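Local coordinates for CDP-4-keto-6-deoxy-D-glucose-3-dehydrase (Yersinia pseudotuberculosis, PDB 3BB8), which probably uses pyridoxal 5'-phosphate to remove the C3 hydroxyl of CDP-4-keto-6-deoxy-D-glucose during lipopolysaccharide sugar biosynthesis, at residues 88-93 against 189-194; 95-100 against 185-190; 79-84 against 239-244. The protein carries 1 engineered substitution. All coordinates share one frame; numbering follows the deposited sequence.

How the contacts relate
The three contacts illustrate how one helix, 86-96, can link the cofactor end of strand 187-191 to the other end of that strand and, through contact 3, to strand 79-83. Contacts 1 and 2 lie along helix 86-96 and strand 187-191, with centres about 12 Å apart. Contact 1 supplies part of the pyridoxal phosphate site; the side chain of the shared Ile-189 is about 10 Å from the bound pyridoxal phosphate, and contact 2 extends from there toward Trp-187. Contact 3 packs helix 235-245 on strand 79-83, its centre about 11 Å from that of contact 1 and 14 Å from that of contact 2. Leu-92 and Ala-96 meet Ile-241, and Ser-88 and Leu-92 meet Thr-83.

Contact 1. Residues 88-93 against 189-194; sequences SANLLA and IEDCCD. With PLP (pyridoxal-5'-phosphate), chain C.
Asn-90 and Asp-191 meet beside the cofactor, their side chains crossing at about a right angle and the amide and carboxylate planes turned 71° apart. Asp-191 shows how a single carboxylate can serve several tasks. Its CB packs against the amide end of Asn-90, and with CG swung opposite the backbone N (chi1 177°) the carboxylate is carried up to the pyridine ring. There CG lies 3.7 Å from PLP N1. OD1 accepts a moderately bent hydrogen bond from PLP N1 at 2.9 Å and a second bond from Thr-123 OG1. The other oxygen turns back to its own chain: Asp-191 OD2 takes the amide of Cys-193 N at 2.9 Å, nearly along the C-O axis and fairly straight at 162°, closing an Asx turn. Bonds to both oxygens thus limit the rotation of the carboxylate that faces the pyridine nitrogen, a pairing characteristic of fold type I pyridoxal phosphate enzymes. The same turn places Cys-193 over one face of the ring, with SG 3.8 Å from PLP C6. Asp-194 brings its carboxylate up to the ring hydroxyl, but the modelled spacing there is too short for its bonding to be judged.

Farther from the cofactor the contact becomes apolar. Ala-93 CB points at the strand and sits near both branches of Ile-189, 4.1 Å from CD1 and 4.2 Å from CG2, while Ile-189 CD1 also rests 3.8 Å from Ala-93 O. Helix 86-96 therefore lies against the central sheet across strands 187-191 and 211-215, where Ala-89 meets Thr-213 and Ala-93 meets Ile-211. Helix 121-129 closes on Asn-90 through Thr-123 and Pro-126, and Tyr-287 of the second subunit packs on Leu-91.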
loop_
_atom_site.group_PDB
_atom_site.type_symbol
_atom_site.label_atom_id
_atom_site.label_comp_id
_atom_site.label_asym_id
_atom_site.label_seq_id
_atom_site.Cartn_x
_atom_site.Cartn_y
_atom_site.Cartn_z
ATOM N N SER A 88 0.913 6.650 0.585
ATOM C CA SER A 88 1.924 5.738 1.118
ATOM C C SER A 88 3.301 6.392 1.020
ATOM O O SER A 88 4.146 6.198 1.894
ATOM C CB SER A 88 1.919 4.415 0.350
ATOM O OG SER A 88 0.736 3.701 0.621
ATOM N N ALA A 89 3.526 7.162 -0.042
ATOM C CA ALA A 89 4.805 7.839 -0.204
ATOM C C ALA A 89 4.998 8.788 0.974
ATOM O O ALA A 89 6.053 8.774 1.621
ATOM C CB ALA A 89 4.848 8.607 -1.528
ATOM N N ASN A 90 3.980 9.600 1.264
ATOM C CA ASN A 90 4.057 10.533 2.392
ATOM C C ASN A 90 4.325 9.758 3.683
ATOM O O ASN A 90 5.139 10.183 4.508
ATOM C CB ASN A 90 2.759 11.337 2.542
ATOM C CG ASN A 90 2.645 12.475 1.526
ATOM O OD1 ASN A 90 1.571 13.037 1.321
ATOM N ND2 ASN A 90 3.751 12.818 0.900
ATOM N N LEU A 91 3.647 8.627 3.860
ATOM C CA LEU A 91 3.830 7.803 5.062
ATOM C C LEU A 91 5.279 7.343 5.230
ATOM O O LEU A 91 5.844 7.452 6.318
ATOM C CB LEU A 91 2.923 6.571 5.016
ATOM C CG LEU A 91 3.054 5.623 6.217
ATOM C CD1 LEU A 91 2.735 6.368 7.504
ATOM C CD2 LEU A 91 2.116 4.438 6.042
ATOM N N LEU A 92 5.873 6.843 4.145
ATOM C CA LEU A 92 7.259 6.359 4.155
ATOM C C LEU A 92 8.285 7.488 4.379
ATOM O O LEU A 92 9.275 7.308 5.089
ATOM C CB LEU A 92 7.564 5.626 2.836
ATOM C CG LEU A 92 6.899 4.251 2.648
ATOM C CD1 LEU A 92 7.137 3.739 1.236
ATOM C CD2 LEU A 92 7.480 3.267 3.667
ATOM N N ALA A 93 8.037 8.647 3.774
ATOM C CA ALA A 93 8.923 9.805 3.901
ATOM C C ALA A 93 9.059 10.257 5.355
ATOM O O ALA A 93 10.169 10.426 5.856
ATOM C CB ALA A 93 8.399 10.955 3.040
ATOM N N ILE A 189 10.111 17.954 4.209
ATOM C CA ILE A 189 9.490 17.021 3.270
ATOM C C ILE A 189 8.549 17.765 2.320
ATOM O O ILE A 189 7.605 18.431 2.751
ATOM C CB ILE A 189 8.701 15.910 3.993
ATOM C CG1 ILE A 189 9.676 14.998 4.740
ATOM C CG2 ILE A 189 7.909 15.079 2.979
ATOM C CD1 ILE A 189 9.028 14.033 5.671
ATOM N N GLU A 190 8.829 17.644 1.027
ATOM C CA GLU A 190 8.029 18.276 -0.015
ATOM C C GLU A 190 6.995 17.326 -0.615
ATOM O O GLU A 190 7.348 16.444 -1.400
ATOM C CB GLU A 190 8.920 18.732 -1.167
ATOM C CG GLU A 190 9.590 20.074 -1.044
ATOM C CD GLU A 190 10.435 20.355 -2.274
ATOM O OE1 GLU A 190 11.607 19.917 -2.312
ATOM O OE2 GLU A 190 9.921 20.986 -3.220
ATOM N N ASP A 191 5.725 17.501 -0.259
ATOM C CA ASP A 191 4.670 16.681 -0.842
ATOM C C ASP A 191 4.380 17.311 -2.207
ATOM O O ASP A 191 3.782 18.384 -2.293
ATOM C CB ASP A 191 3.415 16.714 0.040
ATOM C CG ASP A 191 2.248 15.930 -0.560
ATOM O OD1 ASP A 191 1.310 15.600 0.205
ATOM O OD2 ASP A 191 2.258 15.655 -1.787
ATOM N N CYS A 192 4.832 16.637 -3.260
ATOM C CA CYS A 192 4.668 17.079 -4.642
ATOM C C CYS A 192 3.666 16.187 -5.360
ATOM O O CYS A 192 3.712 16.058 -6.589
ATOM C CB CYS A 192 6.010 16.998 -5.386
ATOM S SG CYS A 192 7.325 17.992 -4.654
ATOM N N CYS A 193 2.762 15.572 -4.603
ATOM C CA CYS A 193 1.772 14.689 -5.207
ATOM C C CYS A 193 0.896 15.363 -6.265
ATOM O O CYS A 193 0.326 14.687 -7.126
ATOM C CB CYS A 193 0.906 14.050 -4.123
ATOM S SG CYS A 193 1.796 12.773 -3.164
ATOM N N ASP A 194 0.774 16.685 -6.203
ATOM C CA ASP A 194 -0.027 17.399 -7.200
ATOM C C ASP A 194 0.847 18.399 -7.940
ATOM O O ASP A 194 0.329 19.296 -8.616
ATOM C CB ASP A 194 -1.162 18.188 -6.545
ATOM C CG ASP A 194 -2.103 17.319 -5.748
ATOM O OD1 ASP A 194 -2.461 16.219 -6.211
ATOM O OD2 ASP A 194 -2.507 17.754 -4.655
HETATM N N1 PLP C . -1.200 14.773 -1.052
HETATM C C2 PLP C . -1.874 15.544 -1.985
HETATM C C2A PLP C . -1.724 17.056 -1.893
HETATM C C3 PLP C . -2.669 14.911 -2.987
HETATM O O3 PLP C . -3.346 15.624 -3.913
HETATM C C4 PLP C . -2.767 13.455 -3.030
HETATM C C4A PLP C . -3.629 12.811 -4.170
HETATM C C5 PLP C . -2.055 12.716 -2.029
HETATM C C6 PLP C . -1.269 13.428 -1.043
HETATM C C5A PLP C . -2.009 11.226 -1.873
HETATM O O4P PLP C . -2.042 10.542 -3.044
HETATM P P PLP C . -2.898 9.210 -3.321
HETATM O O1P PLP C . -2.257 8.557 -4.528
HETATM O O2P PLP C . -4.412 9.741 -3.657
HETATM O O3P PLP C . -2.894 8.313 -2.078
#

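Contact 2. Residues 95-100 against 185-190; sequences TALTSP and NLWLIE
Leu-97 and Trp-187 both carry CG beside the backbone N and opposite the carbonyl carbon (chi1 -63° and -77°), and from these settings the leucine fork reaches the indole. Its two methyl groups divide the work. CD2 stands over the face of the six-membered ring, 3.6 Å from the Trp-187 ring centroid and only 10° off the normal, a well-formed CH-pi contact. CD1 takes the root of the same side chain, 3.6 Å from Trp-187 CB and 3.7 Å from Trp-187 CG, and there also touches the next residue on this side of the strand, with Leu-97 CD1 3.7 Å from Ile-189 CD1. One leucine thus bridges two strand residues, skipping Leu-188, whose CB points away.

The indole is fixed by more than this apolar cover. Trp-187 NE1 donates to Arg-105 O, and the arginine itself makes a cation-pi contact with the ring. On the other segment, a type I turn from Ala-96 to Ser-99 redirects the chain, with the Ser-99 N to Ala-96 O bond closing at 3.1 Å, while the backbone of Leu-97 is paired with Leu-107. The chain around the end of helix 86-96 thus packs on strand 187-191, which runs parallel to both its neighbours; helices packed on such a sheet belong to the large domain of the aspartate aminotransferase fold.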
loop_
_atom_site.group_PDB
_atom_site.type_symbol
_atom_site.label_atom_id
_atom_site.label_comp_id
_atom_site.label_asym_id
_atom_site.label_seq_id
_atom_site.Cartn_x
_atom_site.Cartn_y
_atom_site.Cartn_z
ATOM N N THR A 95 7.992 8.544 8.134
ATOM C CA THR A 95 8.361 7.424 8.990
ATOM C C THR A 95 9.857 7.170 8.984
ATOM O O THR A 95 10.455 6.937 10.027
ATOM C CB THR A 95 7.642 6.132 8.556
ATOM O OG1 THR A 95 6.228 6.336 8.642
ATOM C CG2 THR A 95 8.058 4.951 9.458
ATOM N N ALA A 96 10.451 7.225 7.800
ATOM C CA ALA A 96 11.874 7.013 7.626
ATOM C C ALA A 96 12.711 7.940 8.506
ATOM O O ALA A 96 13.770 7.552 9.006
ATOM C CB ALA A 96 12.227 7.226 6.191
ATOM N N LEU A 97 12.239 9.165 8.697
ATOM C CA LEU A 97 12.970 10.119 9.515
ATOM C C LEU A 97 12.883 9.763 10.989
ATOM O O LEU A 97 13.410 10.493 11.830
ATOM C CB LEU A 97 12.428 11.532 9.301
ATOM C CG LEU A 97 12.553 12.120 7.895
ATOM C CD1 LEU A 97 11.980 13.535 7.863
ATOM C CD2 LEU A 97 14.008 12.133 7.489
ATOM N N THR A 98 12.213 8.655 11.311
ATOM C CA THR A 98 12.090 8.231 12.709
ATOM C C THR A 98 13.125 7.148 13.009
ATOM O O THR A 98 13.254 6.688 14.148
ATOM C CB THR A 98 10.703 7.629 13.034
ATOM O OG1 THR A 98 10.585 6.353 12.393
ATOM C CG2 THR A 98 9.577 8.548 12.554
ATOM N N SER A 99 13.850 6.742 11.973
ATOM C CA SER A 99 14.873 5.711 12.091
ATOM C C SER A 99 15.983 6.057 13.072
ATOM O O SER A 99 16.585 7.125 12.985
ATOM C CB SER A 99 15.510 5.448 10.731
ATOM O OG SER A 99 16.665 4.647 10.888
ATOM N N PRO A 100 16.281 5.144 14.012
ATOM C CA PRO A 100 17.343 5.398 14.989
ATOM C C PRO A 100 18.714 5.561 14.328
ATOM O O PRO A 100 19.680 5.948 14.977
ATOM C CB PRO A 100 17.263 4.186 15.918
ATOM C CG PRO A 100 16.694 3.106 15.029
ATOM C CD PRO A 100 15.631 3.844 14.261
ATOM N N ASN A 185 17.629 23.787 11.570
ATOM C CA ASN A 185 18.068 22.439 11.221
ATOM C C ASN A 185 16.906 21.446 11.201
ATOM O O ASN A 185 17.041 20.292 11.629
ATOM C CB ASN A 185 19.135 21.962 12.207
ATOM C CG ASN A 185 20.432 22.711 12.059
ATOM O OD1 ASN A 185 21.103 22.622 11.027
ATOM N ND2 ASN A 185 20.795 23.464 13.088
ATOM N N LEU A 186 15.767 21.907 10.699
ATOM C CA LEU A 186 14.570 21.087 10.615
ATOM C C LEU A 186 14.579 20.270 9.334
ATOM O O LEU A 186 15.098 20.716 8.308
ATOM C CB LEU A 186 13.327 21.973 10.610
ATOM C CG LEU A 186 13.124 22.950 11.764
ATOM C CD1 LEU A 186 11.936 23.851 11.447
ATOM C CD2 LEU A 186 12.902 22.184 13.064
ATOM N N TRP A 187 14.008 19.070 9.410
ATOM C CA TRP A 187 13.885 18.189 8.251
ATOM C C TRP A 187 12.822 18.811 7.355
ATOM O O TRP A 187 11.864 19.395 7.857
ATOM C CB TRP A 187 13.380 16.801 8.673
ATOM C CG TRP A 187 14.388 15.918 9.314
ATOM C CD1 TRP A 187 14.429 15.531 10.622
ATOM C CD2 TRP A 187 15.479 15.266 8.665
ATOM N NE1 TRP A 187 15.483 14.670 10.825
ATOM C CE2 TRP A 187 16.143 14.492 9.638
ATOM C CE3 TRP A 187 15.958 15.258 7.348
ATOM C CZ2 TRP A 187 17.257 13.718 9.339
ATOM C CZ3 TRP A 187 17.060 14.490 7.051
ATOM C CH2 TRP A 187 17.699 13.729 8.042
ATOM N N LEU A 188 12.970 18.684 6.041
ATOM C CA LEU A 188 11.967 19.233 5.133
ATOM C C LEU A 188 11.416 18.206 4.143
ATOM O O LEU A 188 12.161 17.660 3.320
ATOM C CB LEU A 188 12.522 20.423 4.330
ATOM C CG LEU A 188 11.516 20.931 3.275
ATOM C CD1 LEU A 188 10.371 21.633 3.984
ATOM C CD2 LEU A 188 12.181 21.871 2.273
ATOM N N ILE A 189 10.111 17.954 4.209
ATOM C CA ILE A 189 9.490 17.021 3.270
ATOM C C ILE A 189 8.549 17.765 2.320
ATOM O O ILE A 189 7.605 18.431 2.751
ATOM C CB ILE A 189 8.701 15.910 3.993
ATOM C CG1 ILE A 189 9.676 14.998 4.740
ATOM C CG2 ILE A 189 7.909 15.079 2.979
ATOM C CD1 ILE A 189 9.028 14.033 5.671
ATOM N N GLU A 190 8.829 17.644 1.027
ATOM C CA GLU A 190 8.029 18.276 -0.015
ATOM C C GLU A 190 6.995 17.326 -0.615
ATOM O O GLU A 190 7.348 16.444 -1.400
ATOM C CB GLU A 190 8.920 18.732 -1.167
ATOM C CG GLU A 190 9.590 20.074 -1.044
ATOM C CD GLU A 190 10.435 20.355 -2.274
ATOM O OE1 GLU A 190 11.607 19.917 -2.312
ATOM O OE2 GLU A 190 9.921 20.986 -3.220
#

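Contact 3. Residues 79-84 against 239-244; sequences YVLTTT and SIIESF
Leu-81 and Glu-242 mark the nearest backbone approach, with 7.2 Å between Leu-81 CA and Glu-242 CA. Residues 79-83 are extended, and Leu-81 directs its CB at the helix; residues 239-244 keep regular helical turns, closed by bonds such as the one from Phe-244 N to Ile-240 O. A single leucine meets two consecutive helical residues. Its CG lies beside the backbone N (chi1 -68°) and the chain continues extended, so that CD1 is driven against the helix backbone. That methyl is 3.4 Å from Ile-241 CB and 3.5 Å from Ile-241 CG2, which is close packing, and it also lies 3.5 Å from Glu-242 N.

Strand 79-83 pairs antiparallel with strand 228-232, the backbone of Leu-81 bonding to Val-230, and helix 235-245 follows that neighbour in the chain. This corner belongs to the central sheet of the aspartate aminotransferase fold, in which the strand equivalent to 228-232 runs against the others of the sheet core. The helix packs against the strand it follows, with Ile-241 touching Val-230 as well as Leu-81.

The two branches of Ile-241 part company: CG2 stays with Leu-81, while the CG1 branch leads toward Leu-92 and Ala-96 of helix 86-96. Glu-242 comes across Leu-81 at about a right angle, with Glu-242 CB 4.0 Å from Leu-81 CD1. Its extended chain carries the carboxylate alongside the other methyl, bringing Glu-242 OE2 to 3.9 Å from Leu-81 CD2. The charge itself is answered within the helix: Glu-242 OE1 forms a salt bridge with Lys-238 NZ, and OE2 has a long, weak ion pair with Arg-245, which also donates from NH1 to Thr-82 O on the strand.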
loop_
_atom_site.group_PDB
_atom_site.type_symbol
_atom_site.label_atom_id
_atom_site.label_comp_id
_atom_site.label_asym_id
_atom_site.label_seq_id
_atom_site.Cartn_x
_atom_site.Cartn_y
_atom_site.Cartn_z
ATOM N N TYR A 79 17.937 8.936 -6.318
ATOM C CA TYR A 79 17.113 7.900 -5.710
ATOM C C TYR A 79 15.603 8.091 -5.793
ATOM O O TYR A 79 15.050 9.088 -5.324
ATOM C CB TYR A 79 17.532 7.736 -4.258
ATOM C CG TYR A 79 19.024 7.596 -4.119
ATOM C CD1 TYR A 79 19.697 6.528 -4.715
ATOM C CD2 TYR A 79 19.773 8.549 -3.428
ATOM C CE1 TYR A 79 21.084 6.409 -4.631
ATOM C CE2 TYR A 79 21.164 8.441 -3.335
ATOM C CZ TYR A 79 21.812 7.368 -3.941
ATOM O OH TYR A 79 23.184 7.256 -3.865
ATOM N N VAL A 80 14.946 7.108 -6.395
ATOM C CA VAL A 80 13.502 7.113 -6.558
ATOM C C VAL A 80 12.968 5.733 -6.192
ATOM O O VAL A 80 13.394 4.729 -6.747
ATOM C CB VAL A 80 13.105 7.435 -8.018
ATOM C CG1 VAL A 80 11.608 7.190 -8.227
ATOM C CG2 VAL A 80 13.465 8.886 -8.349
ATOM N N LEU A 81 12.034 5.694 -5.247
ATOM C CA LEU A 81 11.432 4.442 -4.807
ATOM C C LEU A 81 9.928 4.467 -5.066
ATOM O O LEU A 81 9.245 5.406 -4.649
ATOM C CB LEU A 81 11.668 4.248 -3.308
ATOM C CG LEU A 81 13.086 3.986 -2.812
ATOM C CD1 LEU A 81 13.104 4.025 -1.289
ATOM C CD2 LEU A 81 13.559 2.627 -3.328
ATOM N N THR A 82 9.407 3.446 -5.742
ATOM C CA THR A 82 7.981 3.412 -5.981
ATOM C C THR A 82 7.259 2.825 -4.778
ATOM O O THR A 82 7.838 2.062 -3.998
ATOM C CB THR A 82 7.614 2.589 -7.229
ATOM O OG1 THR A 82 8.139 1.259 -7.112
ATOM C CG2 THR A 82 8.159 3.267 -8.485
ATOM N N THR A 83 5.992 3.197 -4.627
ATOM C CA THR A 83 5.175 2.702 -3.526
ATOM C C THR A 83 3.704 2.646 -3.963
ATOM O O THR A 83 3.386 3.031 -5.085
ATOM C CB THR A 83 5.380 3.573 -2.267
ATOM O OG1 THR A 83 4.626 3.024 -1.183
ATOM C CG2 THR A 83 4.972 5.003 -2.526
ATOM N N THR A 84 2.809 2.176 -3.093
ATOM C CA THR A 84 1.400 1.995 -3.464
ATOM C C THR A 84 0.559 3.216 -3.833
ATOM O O THR A 84 -0.412 3.090 -4.571
ATOM C CB THR A 84 0.620 1.264 -2.362
ATOM O OG1 THR A 84 0.157 2.224 -1.406
ATOM C CG2 THR A 84 1.513 0.223 -1.661
ATOM N N SER A 239 18.040 4.298 1.726
ATOM C CA SER A 239 18.142 2.988 2.365
ATOM C C SER A 239 17.136 2.808 3.490
ATOM O O SER A 239 16.568 1.735 3.637
ATOM C CB SER A 239 19.556 2.749 2.897
ATOM O OG SER A 239 20.406 2.392 1.824
ATOM N N ILE A 240 16.927 3.850 4.288
ATOM C CA ILE A 240 15.957 3.773 5.373
ATOM C C ILE A 240 14.555 3.539 4.785
ATOM O O ILE A 240 13.856 2.617 5.204
ATOM C CB ILE A 240 15.953 5.078 6.230
ATOM C CG1 ILE A 240 17.124 5.076 7.222
ATOM C CG2 ILE A 240 14.676 5.176 7.052
ATOM C CD1 ILE A 240 18.466 4.801 6.616
ATOM N N ILE A 241 14.173 4.367 3.805
ATOM C CA ILE A 241 12.862 4.294 3.145
ATOM C C ILE A 241 12.568 2.895 2.637
ATOM O O ILE A 241 11.532 2.307 2.965
ATOM C CB ILE A 241 12.775 5.223 1.892
ATOM C CG1 ILE A 241 13.293 6.618 2.217
ATOM C CG2 ILE A 241 11.323 5.306 1.385
ATOM C CD1 ILE A 241 12.469 7.364 3.193
ATOM N N GLU A 242 13.476 2.390 1.802
ATOM C CA GLU A 242 13.352 1.064 1.197
ATOM C C GLU A 242 13.115 -0.029 2.240
ATOM O O GLU A 242 12.322 -0.948 2.024
ATOM C CB GLU A 242 14.611 0.753 0.384
ATOM C CG GLU A 242 14.528 -0.522 -0.453
ATOM C CD GLU A 242 15.644 -0.608 -1.488
ATOM O OE1 GLU A 242 16.824 -0.461 -1.099
ATOM O OE2 GLU A 242 15.344 -0.821 -2.685
ATOM N N SER A 243 13.809 0.080 3.370
ATOM C CA SER A 243 13.670 -0.882 4.454
ATOM C C SER A 243 12.242 -0.842 5.006
ATOM O O SER A 243 11.607 -1.883 5.200
ATOM C CB SER A 243 14.667 -0.560 5.565
ATOM O OG SER A 243 14.490 -1.422 6.676
ATOM N N PHE A 244 11.742 0.362 5.258
ATOM C CA PHE A 244 10.386 0.527 5.771
ATOM C C PHE A 244 9.358 0.004 4.760
ATOM O O PHE A 244 8.353 -0.608 5.129
ATOM C CB PHE A 244 10.120 1.993 6.065
ATOM C CG PHE A 244 10.583 2.435 7.422
ATOM C CD1 PHE A 244 9.961 1.957 8.573
ATOM C CD2 PHE A 244 11.613 3.367 7.553
ATOM C CE1 PHE A 244 10.354 2.401 9.841
ATOM C CE2 PHE A 244 12.013 3.818 8.818
ATOM C CZ PHE A 244 11.380 3.333 9.962
#